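PDB 5DLL: aminopeptidase N from Francisella tularensis subsp. tularensis, which probably degrades intracellular peptides as a zinc-dependent M1-family aminopeptidase, releasing amino acids one at a time from their N-terminal ends. Local coordinates for residues A295-F300 with E669-R674; Q699-A704 with T708-A713; L607-L612 with K677-S682; F342-D345 with V351-I354. All blocks are in the same frame, centred on the assembly; numbering follows the deposited sequence.

Contact 1 (A295-F300 with E669-R674)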
loop_
_atom_site.group_PDB
_atom_site.type_symbol
_atom_site.label_atom_id
_atom_site.label_comp_id
_atom_site.label_asym_id
_atom_site.label_seq_id
_atom_site.Cartn_x
_atom_site.Cartn_y
_atom_site.Cartn_z
ATOM N N ALA A 295 -19.205 2.697 6.981
ATOM C CA ALA A 295 -17.767 2.433 7.081
ATOM C C ALA A 295 -17.419 1.755 8.407
ATOM O O ALA A 295 -17.923 2.142 9.467
ATOM C CB ALA A 295 -16.972 3.719 6.909
ATOM N N THR A 296 -16.575 0.728 8.335
ATOM C CA THR A 296 -16.043 0.069 9.524
ATOM C C THR A 296 -14.842 0.865 10.022
ATOM O O THR A 296 -14.414 1.819 9.373
ATOM C CB THR A 296 -15.610 -1.390 9.241
ATOM O OG1 THR A 296 -14.556 -1.416 8.266
ATOM C CG2 THR A 296 -16.791 -2.233 8.745
ATOM N N ASP A 297 -14.302 0.474 11.173
ATOM C CA ASP A 297 -13.117 1.135 11.727
ATOM C C ASP A 297 -11.941 1.001 10.769
ATOM O O ASP A 297 -11.119 1.906 10.659
ATOM C CB ASP A 297 -12.737 0.542 13.088
ATOM C CG ASP A 297 -13.802 0.768 14.151
ATOM O OD1 ASP A 297 -14.445 1.844 14.140
ATOM O OD2 ASP A 297 -13.984 -0.131 15.007
ATOM N N LYS A 298 -11.875 -0.134 10.077
ATOM C CA LYS A 298 -10.833 -0.393 9.089
ATOM C C LYS A 298 -10.958 0.540 7.880
ATOM O O LYS A 298 -9.955 1.024 7.362
ATOM C CB LYS A 298 -10.900 -1.860 8.644
ATOM C CG LYS A 298 -9.761 -2.319 7.747
ATOM C CD LYS A 298 -8.396 -1.979 8.332
ATOM C CE LYS A 298 -7.300 -2.875 7.774
ATOM N NZ LYS A 298 -7.304 -2.948 6.286
ATOM N N ASP A 299 -12.188 0.791 7.443
ATOM C CA ASP A 299 -12.436 1.689 6.319
ATOM C C ASP A 299 -11.969 3.101 6.631
ATOM O O ASP A 299 -11.304 3.732 5.810
ATOM C CB ASP A 299 -13.920 1.719 5.953
ATOM C CG ASP A 299 -14.417 0.397 5.405
ATOM O OD1 ASP A 299 -13.586 -0.461 5.041
ATOM O OD2 ASP A 299 -15.651 0.215 5.346
ATOM N N PHE A 300 -12.320 3.592 7.816
ATOM C CA PHE A 300 -11.877 4.913 8.269
ATOM C C PHE A 300 -10.348 5.025 8.345
ATOM O O PHE A 300 -9.784 6.058 7.984
ATOM C CB PHE A 300 -12.473 5.235 9.635
ATOM C CG PHE A 300 -13.922 5.632 9.598
ATOM C CD1 PHE A 300 -14.306 6.863 9.077
ATOM C CD2 PHE A 300 -14.901 4.802 10.126
ATOM C CE1 PHE A 300 -15.638 7.249 9.062
ATOM C CE2 PHE A 300 -16.234 5.184 10.115
ATOM C CZ PHE A 300 -16.601 6.409 9.583
ATOM N N GLU A 669 -8.926 3.616 21.709
ATOM C CA GLU A 669 -9.365 2.725 22.784
ATOM C C GLU A 669 -10.680 2.032 22.434
ATOM O O GLU A 669 -10.817 0.825 22.651
ATOM C CB GLU A 669 -9.513 3.496 24.106
ATOM C CG GLU A 669 -9.655 2.605 25.339
ATOM C CD GLU A 669 -9.814 3.385 26.639
ATOM O OE1 GLU A 669 -9.611 4.618 26.637
ATOM O OE2 GLU A 669 -10.144 2.762 27.673
ATOM N N GLN A 670 -11.637 2.796 21.904
ATOM C CA GLN A 670 -12.924 2.238 21.459
ATOM C C GLN A 670 -12.770 1.286 20.267
ATOM O O GLN A 670 -13.478 0.282 20.163
ATOM C CB GLN A 670 -13.916 3.358 21.112
ATOM C CG GLN A 670 -14.439 4.119 22.323
ATOM C CD GLN A 670 -15.190 3.225 23.293
ATOM O OE1 GLN A 670 -14.796 3.072 24.451
ATOM N NE2 GLN A 670 -16.268 2.612 22.817
ATOM N N ILE A 671 -11.835 1.601 19.381
ATOM C CA ILE A 671 -11.538 0.749 18.238
ATOM C C ILE A 671 -10.920 -0.574 18.703
ATOM O O ILE A 671 -11.358 -1.647 18.282
ATOM C CB ILE A 671 -10.608 1.474 17.236
ATOM C CG1 ILE A 671 -11.346 2.664 16.609
ATOM C CG2 ILE A 671 -10.138 0.528 16.138
ATOM C CD1 ILE A 671 -10.435 3.682 15.957
ATOM N N ALA A 672 -9.914 -0.486 19.574
ATOM C CA ALA A 672 -9.208 -1.667 20.093
ATOM C C ALA A 672 -10.119 -2.577 20.911
ATOM O O ALA A 672 -9.957 -3.799 20.903
ATOM C CB ALA A 672 -8.017 -1.236 20.937
ATOM N N LYS A 673 -11.062 -1.959 21.623
ATOM C CA LYS A 673 -12.077 -2.669 22.413
ATOM C C LYS A 673 -12.915 -3.545 21.481
ATOM O O LYS A 673 -13.095 -4.739 21.734
ATOM C CB LYS A 673 -12.981 -1.655 23.144
ATOM C CG LYS A 673 -13.295 -1.951 24.606
ATOM C CD LYS A 673 -13.610 -0.652 25.352
ATOM C CE LYS A 673 -14.484 -0.843 26.589
ATOM N NZ LYS A 673 -13.760 -1.299 27.810
ATOM N N ARG A 674 -13.389 -2.938 20.391
ATOM C CA ARG A 674 -14.280 -3.596 19.428
ATOM C C ARG A 674 -13.680 -4.810 18.730
ATOM O O ARG A 674 -14.410 -5.721 18.332
ATOM C CB ARG A 674 -14.750 -2.604 18.357
ATOM C CG ARG A 674 -15.997 -1.820 18.726
ATOM C CD ARG A 674 -16.523 -1.035 17.535
ATOM N NE ARG A 674 -15.630 0.067 17.180
ATOM C CZ ARG A 674 -15.651 1.281 17.733
ATOM N NH1 ARG A 674 -16.528 1.583 18.685
ATOM N NH2 ARG A 674 -14.788 2.206 17.327
HETATM O O HOH W 1 -11.897 -2.349 15.372
#
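Asp-297 and Arg-674 form a salt bridge between the start of helix 297-312 and helix 668-685. Arg-674 NE gives the main bond of the bridge, 2.7 Å to Asp-297 OD2. It is nearly straight, at 167°, lies close to the guanidinium plane and uses the syn lone pair of OD2. Arg-674 NH2 adds only weak bonds, one of them 3.2 Å to Asp-297 OD1. The carboxylate and guanidinium planes are 43° apart, so this is not a flat two-pronged pair.

Both oxygens of Asp-297 have further partners. OD1 is hydrogen-bonded to the hydroxyl of Tyr-664. Asp-297 OD2 accepts from a water 3.1 Å away, and the same water donates to Ile-671 O at 3.0 Å. Arg-674 NH2 is also hydrogen-bonded to Ser-665 O. Gln-670 O lies over the centre of one guanidinium face of Arg-674, 3.4 Å above the plane.

Ile-671 supplies the apolar part. Its CG2 lies 4.0 Å from Asp-297 CB, beside the ionic pair.

The helix start is closed by a capping box. Thr-296 OG1 accepts a weak bond from Asp-299 N, and Asp-299 OD2 accepts from Thr-296 N at 3.2 Å. Asp-299 OD2 is also paired with Lys-746. Asp-297 N is hydrogen-bonded to Thr-708 OG1.

The buried charges therefore meet one another and a set of neutral donors and acceptors. The Asp-297 carboxylate stands in the first turn of its helix, where the helix dipole would probably favour its negative charge. The contact ties the peptidase domain to the helical C-terminal domain by a charged, directional link.

Contact 2 (Q699-A704 with T708-A713)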
loop_
_atom_site.group_PDB
_atom_site.type_symbol
_atom_site.label_atom_id
_atom_site.label_comp_id
_atom_site.label_asym_id
_atom_site.label_seq_id
_atom_site.Cartn_x
_atom_site.Cartn_y
_atom_site.Cartn_z
ATOM N N GLN A 699 -27.620 -10.841 19.512
ATOM C CA GLN A 699 -27.983 -9.560 20.119
ATOM C C GLN A 699 -27.147 -8.428 19.531
ATOM O O GLN A 699 -27.689 -7.385 19.160
ATOM C CB GLN A 699 -27.828 -9.599 21.643
ATOM C CG GLN A 699 -28.854 -10.473 22.354
ATOM C CD GLN A 699 -30.289 -10.031 22.107
ATOM O OE1 GLN A 699 -30.667 -8.898 22.419
ATOM N NE2 GLN A 699 -31.097 -10.928 21.547
ATOM N N LEU A 700 -25.836 -8.641 19.440
ATOM C CA LEU A 700 -24.922 -7.656 18.858
ATOM C C LEU A 700 -25.366 -7.286 17.452
ATOM O O LEU A 700 -25.348 -6.114 17.071
ATOM C CB LEU A 700 -23.492 -8.209 18.819
ATOM C CG LEU A 700 -22.371 -7.283 18.328
ATOM C CD1 LEU A 700 -22.419 -5.936 19.032
ATOM C CD2 LEU A 700 -21.016 -7.944 18.534
ATOM N N PHE A 701 -25.768 -8.303 16.696
ATOM C CA PHE A 701 -26.330 -8.128 15.367
ATOM C C PHE A 701 -27.515 -7.162 15.386
ATOM O O PHE A 701 -27.570 -6.231 14.587
ATOM C CB PHE A 701 -26.770 -9.487 14.809
ATOM C CG PHE A 701 -27.131 -9.460 13.353
ATOM C CD1 PHE A 701 -26.159 -9.227 12.392
ATOM C CD2 PHE A 701 -28.440 -9.686 12.940
ATOM C CE1 PHE A 701 -26.483 -9.207 11.048
ATOM C CE2 PHE A 701 -28.770 -9.670 11.596
ATOM C CZ PHE A 701 -27.792 -9.428 10.649
ATOM N N ASP A 702 -28.453 -7.381 16.304
ATOM C CA ASP A 702 -29.667 -6.560 16.376
ATOM C C ASP A 702 -29.424 -5.171 16.967
ATOM O O ASP A 702 -30.120 -4.221 16.611
ATOM C CB ASP A 702 -30.748 -7.266 17.201
ATOM C CG ASP A 702 -31.127 -8.620 16.635
ATOM O OD1 ASP A 702 -31.264 -8.743 15.398
ATOM O OD2 ASP A 702 -31.294 -9.564 17.434
ATOM N N ASN A 703 -28.448 -5.056 17.866
ATOM C CA ASN A 703 -28.250 -3.835 18.646
ATOM C C ASN A 703 -27.140 -2.906 18.155
ATOM O O ASN A 703 -27.117 -1.735 18.533
ATOM C CB ASN A 703 -27.975 -4.194 20.110
ATOM C CG ASN A 703 -29.079 -5.033 20.723
ATOM O OD1 ASN A 703 -30.248 -4.907 20.360
ATOM N ND2 ASN A 703 -28.711 -5.901 21.661
ATOM N N ALA A 704 -26.221 -3.417 17.335
ATOM C CA ALA A 704 -25.060 -2.632 16.886
ATOM C C ALA A 704 -25.477 -1.289 16.289
ATOM O O ALA A 704 -26.443 -1.221 15.530
ATOM C CB ALA A 704 -24.242 -3.421 15.873
ATOM N N THR A 708 -18.888 -1.823 12.013
ATOM C CA THR A 708 -17.836 -2.684 12.560
ATOM C C THR A 708 -18.420 -3.811 13.415
ATOM O O THR A 708 -18.043 -4.971 13.261
ATOM C CB THR A 708 -16.824 -1.888 13.403
ATOM O OG1 THR A 708 -16.609 -0.597 12.815
ATOM C CG2 THR A 708 -15.507 -2.646 13.495
ATOM N N ASP A 709 -19.351 -3.459 14.297
ATOM C CA ASP A 709 -20.023 -4.435 15.163
ATOM C C ASP A 709 -21.009 -5.314 14.396
ATOM O O ASP A 709 -21.151 -6.500 14.690
ATOM C CB ASP A 709 -20.768 -3.728 16.307
ATOM C CG ASP A 709 -19.846 -3.272 17.435
ATOM O OD1 ASP A 709 -18.676 -3.707 17.491
ATOM O OD2 ASP A 709 -20.310 -2.483 18.285
ATOM N N GLN A 710 -21.701 -4.733 13.422
ATOM C CA GLN A 710 -22.649 -5.500 12.617
ATOM C C GLN A 710 -21.931 -6.479 11.683
ATOM O O GLN A 710 -22.405 -7.587 11.458
ATOM C CB GLN A 710 -23.561 -4.566 11.827
ATOM C CG GLN A 710 -24.797 -5.255 11.271
ATOM C CD GLN A 710 -25.924 -4.288 10.947
ATOM O OE1 GLN A 710 -25.812 -3.082 11.164
ATOM N NE2 GLN A 710 -27.024 -4.821 10.430
ATOM N N GLN A 711 -20.787 -6.059 11.152
ATOM C CA GLN A 711 -19.911 -6.938 10.380
ATOM C C GLN A 711 -19.432 -8.102 11.253
ATOM O O GLN A 711 -19.454 -9.259 10.819
ATOM C CB GLN A 711 -18.723 -6.140 9.798
ATOM C CG GLN A 711 -17.523 -6.964 9.327
ATOM C CD GLN A 711 -16.516 -7.263 10.438
ATOM O OE1 GLN A 711 -16.142 -6.380 11.218
ATOM N NE2 GLN A 711 -16.068 -8.518 10.508
ATOM N N THR A 712 -19.003 -7.794 12.475
ATOM C CA THR A 712 -18.532 -8.815 13.406
ATOM C C THR A 712 -19.666 -9.761 13.792
ATOM O O THR A 712 -19.495 -10.978 13.783
ATOM C CB THR A 712 -17.946 -8.184 14.682
ATOM O OG1 THR A 712 -16.954 -7.218 14.322
ATOM C CG2 THR A 712 -17.311 -9.244 15.572
ATOM N N ALA A 713 -20.827 -9.197 14.116
ATOM C CA ALA A 713 -21.996 -9.994 14.480
ATOM C C ALA A 713 -22.401 -10.942 13.351
ATOM O O ALA A 713 -22.629 -12.129 13.584
ATOM C CB ALA A 713 -23.155 -9.088 14.846
#
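Leu-700 and Asp-709 cross at about a right angle between helices 691-703 and 707-717. Leu-700 CD1 rests 3.9 Å from Asp-709 CB, so the leucine branch meets the aliphatic root of the acid. Leu-700 CG also lies 4.0 Å from Ala-713 CB. The Leu-700 side chain thus fits between residues one helical turn apart on the other helix.

Phe-701 takes the next place. Its CG is anti to the backbone N (chi1 -169°), and the ring runs past Ala-713 instead of lying flat on it. Ala-713 CB sits at the ring edge, in its plane, 3.9 Å from Phe-701 CD1. The same methyl is 3.6 Å from Phe-701 CB. Beyond this pair, Phe-701 makes a cation-pi contact with Arg-736 and touches Phe-733 of helix 723-736.

Ala-704, just past its helix, closes the other end. Its CB meets Asp-709 CB at 3.5 Å and also reaches the backbone of Gln-710.

The two helix axes approach to 8.2 Å at 146° between their directions. Small alanine side chains, Ala-713 within one helix and Ala-704 just past the end of the other, accompany this antiparallel packing. The arrangement is a helical hairpin in the ARM-repeat-like C-terminal part.

Across the interface the contact is apolar. The acid group of Asp-709 finds its charge partner in Lys-677, while its CB serves the packing. One residue thus holds the hairpin to helix 668-685 by charge and to its partner helix by carbon contacts.

Contact 3 (L607-L612 with K677-S682)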
loop_
_atom_site.group_PDB
_atom_site.type_symbol
_atom_site.label_atom_id
_atom_site.label_comp_id
_atom_site.label_asym_id
_atom_site.label_seq_id
_atom_site.Cartn_x
_atom_site.Cartn_y
_atom_site.Cartn_z
ATOM N N LEU A 607 -3.444 -5.007 19.996
ATOM C CA LEU A 607 -2.289 -5.909 19.973
ATOM C C LEU A 607 -2.631 -7.268 20.592
ATOM O O LEU A 607 -2.201 -8.309 20.093
ATOM C CB LEU A 607 -1.098 -5.277 20.707
ATOM C CG LEU A 607 0.042 -6.189 21.166
ATOM C CD1 LEU A 607 0.770 -6.822 19.988
ATOM C CD2 LEU A 607 0.999 -5.391 22.039
ATOM N N ILE A 608 -3.398 -7.245 21.680
ATOM C CA ILE A 608 -3.918 -8.472 22.286
ATOM C C ILE A 608 -4.725 -9.273 21.250
ATOM O O ILE A 608 -4.522 -10.478 21.098
ATOM C CB ILE A 608 -4.778 -8.169 23.539
ATOM C CG1 ILE A 608 -3.896 -7.636 24.675
ATOM C CG2 ILE A 608 -5.499 -9.419 24.022
ATOM C CD1 ILE A 608 -4.662 -7.071 25.858
ATOM N N SER A 609 -5.617 -8.590 20.531
ATOM C CA SER A 609 -6.445 -9.221 19.497
ATOM C C SER A 609 -5.631 -9.935 18.413
ATOM O O SER A 609 -6.038 -10.991 17.934
ATOM C CB SER A 609 -7.356 -8.180 18.839
ATOM O OG SER A 609 -7.929 -7.320 19.807
ATOM N N ASN A 610 -4.498 -9.351 18.021
ATOM C CA ASN A 610 -3.627 -9.946 16.995
ATOM C C ASN A 610 -2.874 -11.161 17.516
ATOM O O ASN A 610 -2.758 -12.169 16.818
ATOM C CB ASN A 610 -2.618 -8.924 16.444
ATOM C CG ASN A 610 -3.025 -8.366 15.093
ATOM O OD1 ASN A 610 -2.241 -8.381 14.144
ATOM N ND2 ASN A 610 -4.255 -7.880 14.997
ATOM N N ALA A 611 -2.357 -11.051 18.738
ATOM C CA ALA A 611 -1.597 -12.135 19.359
ATOM C C ALA A 611 -2.473 -13.343 19.700
ATOM O O ALA A 611 -2.013 -14.487 19.623
ATOM C CB ALA A 611 -0.884 -11.628 20.600
ATOM N N LEU A 612 -3.731 -13.093 20.060
ATOM C CA LEU A 612 -4.637 -14.166 20.469
ATOM C C LEU A 612 -5.352 -14.852 19.298
ATOM O O LEU A 612 -5.917 -15.936 19.470
ATOM C CB LEU A 612 -5.666 -13.651 21.485
ATOM C CG LEU A 612 -5.168 -13.223 22.873
ATOM C CD1 LEU A 612 -6.358 -12.900 23.762
ATOM C CD2 LEU A 612 -4.293 -14.269 23.545
ATOM N N LYS A 677 -13.153 -7.586 21.461
ATOM C CA LYS A 677 -14.526 -8.065 21.592
ATOM C C LYS A 677 -14.857 -9.089 20.502
ATOM O O LYS A 677 -15.454 -10.127 20.783
ATOM C CB LYS A 677 -15.506 -6.891 21.533
ATOM C CG LYS A 677 -16.963 -7.316 21.448
ATOM C CD LYS A 677 -17.924 -6.165 21.681
ATOM C CE LYS A 677 -17.775 -5.081 20.631
ATOM N NZ LYS A 677 -18.990 -4.223 20.583
ATOM N N GLY A 678 -14.471 -8.784 19.263
ATOM C CA GLY A 678 -14.691 -9.676 18.127
ATOM C C GLY A 678 -13.899 -10.970 18.203
ATOM O O GLY A 678 -14.421 -12.039 17.874
ATOM N N VAL A 679 -12.638 -10.878 18.624
ATOM C CA VAL A 679 -11.799 -12.068 18.809
ATOM C C VAL A 679 -12.422 -12.994 19.848
ATOM O O VAL A 679 -12.492 -14.206 19.644
ATOM C CB VAL A 679 -10.364 -11.707 19.244
ATOM C CG1 VAL A 679 -9.580 -12.957 19.645
ATOM C CG2 VAL A 679 -9.649 -10.965 18.126
ATOM N N CYS A 680 -12.868 -12.415 20.959
ATOM C CA CYS A 680 -13.570 -13.170 21.994
ATOM C C CYS A 680 -14.774 -13.908 21.422
ATOM O O CYS A 680 -14.933 -15.105 21.646
ATOM C CB CYS A 680 -14.029 -12.244 23.126
ATOM S SG CYS A 680 -12.682 -11.584 24.129
ATOM N N LEU A 681 -15.603 -13.189 20.669
ATOM C CA LEU A 681 -16.830 -13.756 20.104
ATOM C C LEU A 681 -16.583 -14.892 19.101
ATOM O O LEU A 681 -17.433 -15.772 18.954
ATOM C CB LEU A 681 -17.680 -12.654 19.452
ATOM C CG LEU A 681 -19.054 -13.069 18.903
ATOM C CD1 LEU A 681 -19.911 -13.724 19.979
ATOM C CD2 LEU A 681 -19.767 -11.870 18.298
ATOM N N SER A 682 -15.437 -14.876 18.418
ATOM C CA SER A 682 -15.091 -15.948 17.476
ATOM C C SER A 682 -14.744 -17.228 18.226
ATOM O O SER A 682 -15.095 -18.318 17.781
ATOM C CB SER A 682 -13.940 -15.544 16.532
ATOM O OG SER A 682 -12.659 -15.828 17.077
#
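Val-679, which packs against Ser-609, has a carbonyl oxygen gripped by Ser-682. Ser-682 OG donates to Val-679 O at 3.0 Å, and Ser-682 N adds a weak bond to the same oxygen. The hydroxyl comes in 20° from the carbonyl plane. It folds back on its own helix, so this serine spends its donor within helix 668-685.

The Val-679 side chain does the work across the contact, and its two methyls divide it. CG2 stands beside the backbone N and anti to the carbonyl carbon. This places it over the helix turn at Ser-609, 3.7 Å from Ser-609 CB and 3.6 Å from Ser-609 O. CG1 turns to Leu-612, and its distance to Leu-612 CB is 4.4 Å, a looser touch.

Ser-609 offers its carbon, not its hydroxyl. Its OG lies beside its own backbone N (chi1 -43°) and is hydrogen-bonded to Lys-605 O, one turn earlier. Leu-612 sends its branch on to Phe-594, Ile-597 and Leu-598 of helix 588-598. Leu-612 O is hydrogen-bonded to the hydroxyl of Tyr-683, just after Ser-682.

The nearest CA atoms, of Ser-609 and Val-679, are 6.1 Å apart, so helices 605-612 and 668-685 come close at a small residue. Both lie in the helical, ARM-repeat-like C-terminal part. The serine hydroxyls on both sides are turned to carbonyls of their own helices. What remains between the segments is van der Waals packing, with the valine as its centre.

Contact 4 (F342-D345 with V351-I354)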
loop_
_atom_site.group_PDB
_atom_site.type_symbol
_atom_site.label_atom_id
_atom_site.label_comp_id
_atom_site.label_asym_id
_atom_site.label_seq_id
_atom_site.Cartn_x
_atom_site.Cartn_y
_atom_site.Cartn_z
ATOM N N PHE A 342 2.651 7.668 10.292
ATOM C CA PHE A 342 1.500 8.530 10.556
ATOM C C PHE A 342 0.370 7.705 11.136
ATOM O O PHE A 342 -0.187 8.035 12.183
ATOM C CB PHE A 342 1.076 9.197 9.244
ATOM C CG PHE A 342 -0.266 9.878 9.286
ATOM C CD1 PHE A 342 -0.532 10.874 10.209
ATOM C CD2 PHE A 342 -1.244 9.563 8.340
ATOM C CE1 PHE A 342 -1.760 11.519 10.222
ATOM C CE2 PHE A 342 -2.472 10.204 8.345
ATOM C CZ PHE A 342 -2.731 11.185 9.289
ATOM N N THR A 343 0.050 6.612 10.453
ATOM C CA THR A 343 -0.960 5.679 10.931
ATOM C C THR A 343 -0.593 5.062 12.293
ATOM O O THR A 343 -1.473 4.849 13.124
ATOM C CB THR A 343 -1.229 4.596 9.872
ATOM O OG1 THR A 343 -1.885 5.206 8.759
ATOM C CG2 THR A 343 -2.121 3.481 10.409
ATOM N N SER A 344 0.694 4.801 12.522
ATOM C CA SER A 344 1.162 4.211 13.781
ATOM C C SER A 344 0.951 5.131 14.997
ATOM O O SER A 344 0.473 4.688 16.054
ATOM C CB SER A 344 2.641 3.837 13.660
ATOM O OG SER A 344 2.824 2.766 12.761
ATOM N N ASP A 345 1.310 6.403 14.842
ATOM C CA ASP A 345 1.146 7.397 15.908
ATOM C C ASP A 345 -0.320 7.638 16.287
ATOM O O ASP A 345 -0.664 7.614 17.466
ATOM C CB ASP A 345 1.796 8.727 15.504
ATOM C CG ASP A 345 3.316 8.629 15.372
ATOM O OD1 ASP A 345 3.921 7.699 15.958
ATOM O OD2 ASP A 345 3.903 9.496 14.683
ATOM N N VAL A 351 0.132 -2.841 15.915
ATOM C CA VAL A 351 -0.746 -3.486 14.939
ATOM C C VAL A 351 -0.363 -3.065 13.521
ATOM O O VAL A 351 -0.192 -3.912 12.638
ATOM C CB VAL A 351 -2.231 -3.145 15.196
ATOM C CG1 VAL A 351 -3.125 -3.710 14.096
ATOM C CG2 VAL A 351 -2.665 -3.673 16.556
ATOM N N LYS A 352 -0.226 -1.758 13.307
ATOM C CA LYS A 352 0.220 -1.249 12.018
ATOM C C LYS A 352 1.525 -1.916 11.619
ATOM O O LYS A 352 1.713 -2.273 10.461
ATOM C CB LYS A 352 0.413 0.269 12.054
ATOM C CG LYS A 352 0.930 0.873 10.750
ATOM C CD LYS A 352 0.106 0.435 9.543
ATOM C CE LYS A 352 0.482 1.209 8.289
ATOM N NZ LYS A 352 -0.074 0.574 7.059
ATOM N N ARG A 353 2.415 -2.086 12.592
ATOM C CA ARG A 353 3.719 -2.680 12.348
ATOM C C ARG A 353 3.632 -4.174 12.040
ATOM O O ARG A 353 4.419 -4.686 11.242
ATOM C CB ARG A 353 4.651 -2.429 13.540
ATOM C CG ARG A 353 6.099 -2.837 13.317
ATOM C CD ARG A 353 6.661 -2.277 12.019
ATOM N NE ARG A 353 8.011 -2.762 11.750
ATOM C CZ ARG A 353 8.574 -2.812 10.543
ATOM N NH1 ARG A 353 7.907 -2.419 9.460
ATOM N NH2 ARG A 353 9.816 -3.273 10.418
ATOM N N ILE A 354 2.687 -4.876 12.662
ATOM C CA ILE A 354 2.434 -6.278 12.308
ATOM C C ILE A 354 1.917 -6.373 10.867
ATOM O O ILE A 354 2.424 -7.169 10.080
ATOM C CB ILE A 354 1.458 -6.962 13.298
ATOM C CG1 ILE A 354 2.149 -7.185 14.649
ATOM C CG2 ILE A 354 0.969 -8.301 12.752
ATOM C CD1 ILE A 354 1.197 -7.446 15.797
#
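Lys-352 starts with CG anti to its backbone N (chi1 178°), bends at chi2 (51°) and then runs extended to NZ. This shape lays its methylene chain along helix 328-346, against Thr-343 and Ser-344. Thr-343 answers with its methyl: CG2 is the branch anti to the backbone N, and OG1 takes the place beside it.

Thr-343 and Lys-352 cross at about a right angle. Thr-343 CG2 is 3.9 Å from Lys-352 CD, midway along the chain. Thr-343 CB and Lys-352 CE are 4.1 Å apart. Ser-344 meets the root of the same lysine, with its OG 3.3 Å from Lys-352 CG and 3.5 Å from Lys-352 CB.

The polar ends look to other partners. Ser-344 OG is hydrogen-bonded to Gln-340 O, a turn back in its own helix. Lys-352 NZ pairs with Asp-356, a turn further along helix 349-369.

The two helices follow each other closely in the chain and form a hairpin in the peptidase domain. Helix 328-346 also carries the zinc ligand Glu-332. Thr-343 touches Glu-301 and Ser-305 of helix 297-312, and its side chain lies about 8 Å from that of the zinc ligand His-309. The Lys-352 side chain is about 13 Å from the zinc ion.

The contact uses the methylene chain of Lys-352, not its ammonium group. The charge is met within its own helix, leaving the methylenes to fill the join between two helices, one of which carries a zinc ligand.

Contacts 1 and 3 share helix 668-685, and their centres are 13 Å apart. Contact 2 lies on the following hairpin, 13 Å from contact 1 and 16 Å from contact 3. It touches contact 1 at Thr-708 and meets contact 3 where Thr-712 packs on Gly-678. Contact 4 sits within the peptidase domain, and its segments fall inside the loop closed by contact 1. It reaches contact 3 by packing of Val-351 and Ile-354 on Leu-607 and Asn-610. The segments of contacts 1 and 3 alternate along the chain, and contact 2 comes last. The zinc-binding domain and the helical C-terminal domain are thus joined through contact 1 and through the packing of contact 4 on contact 3.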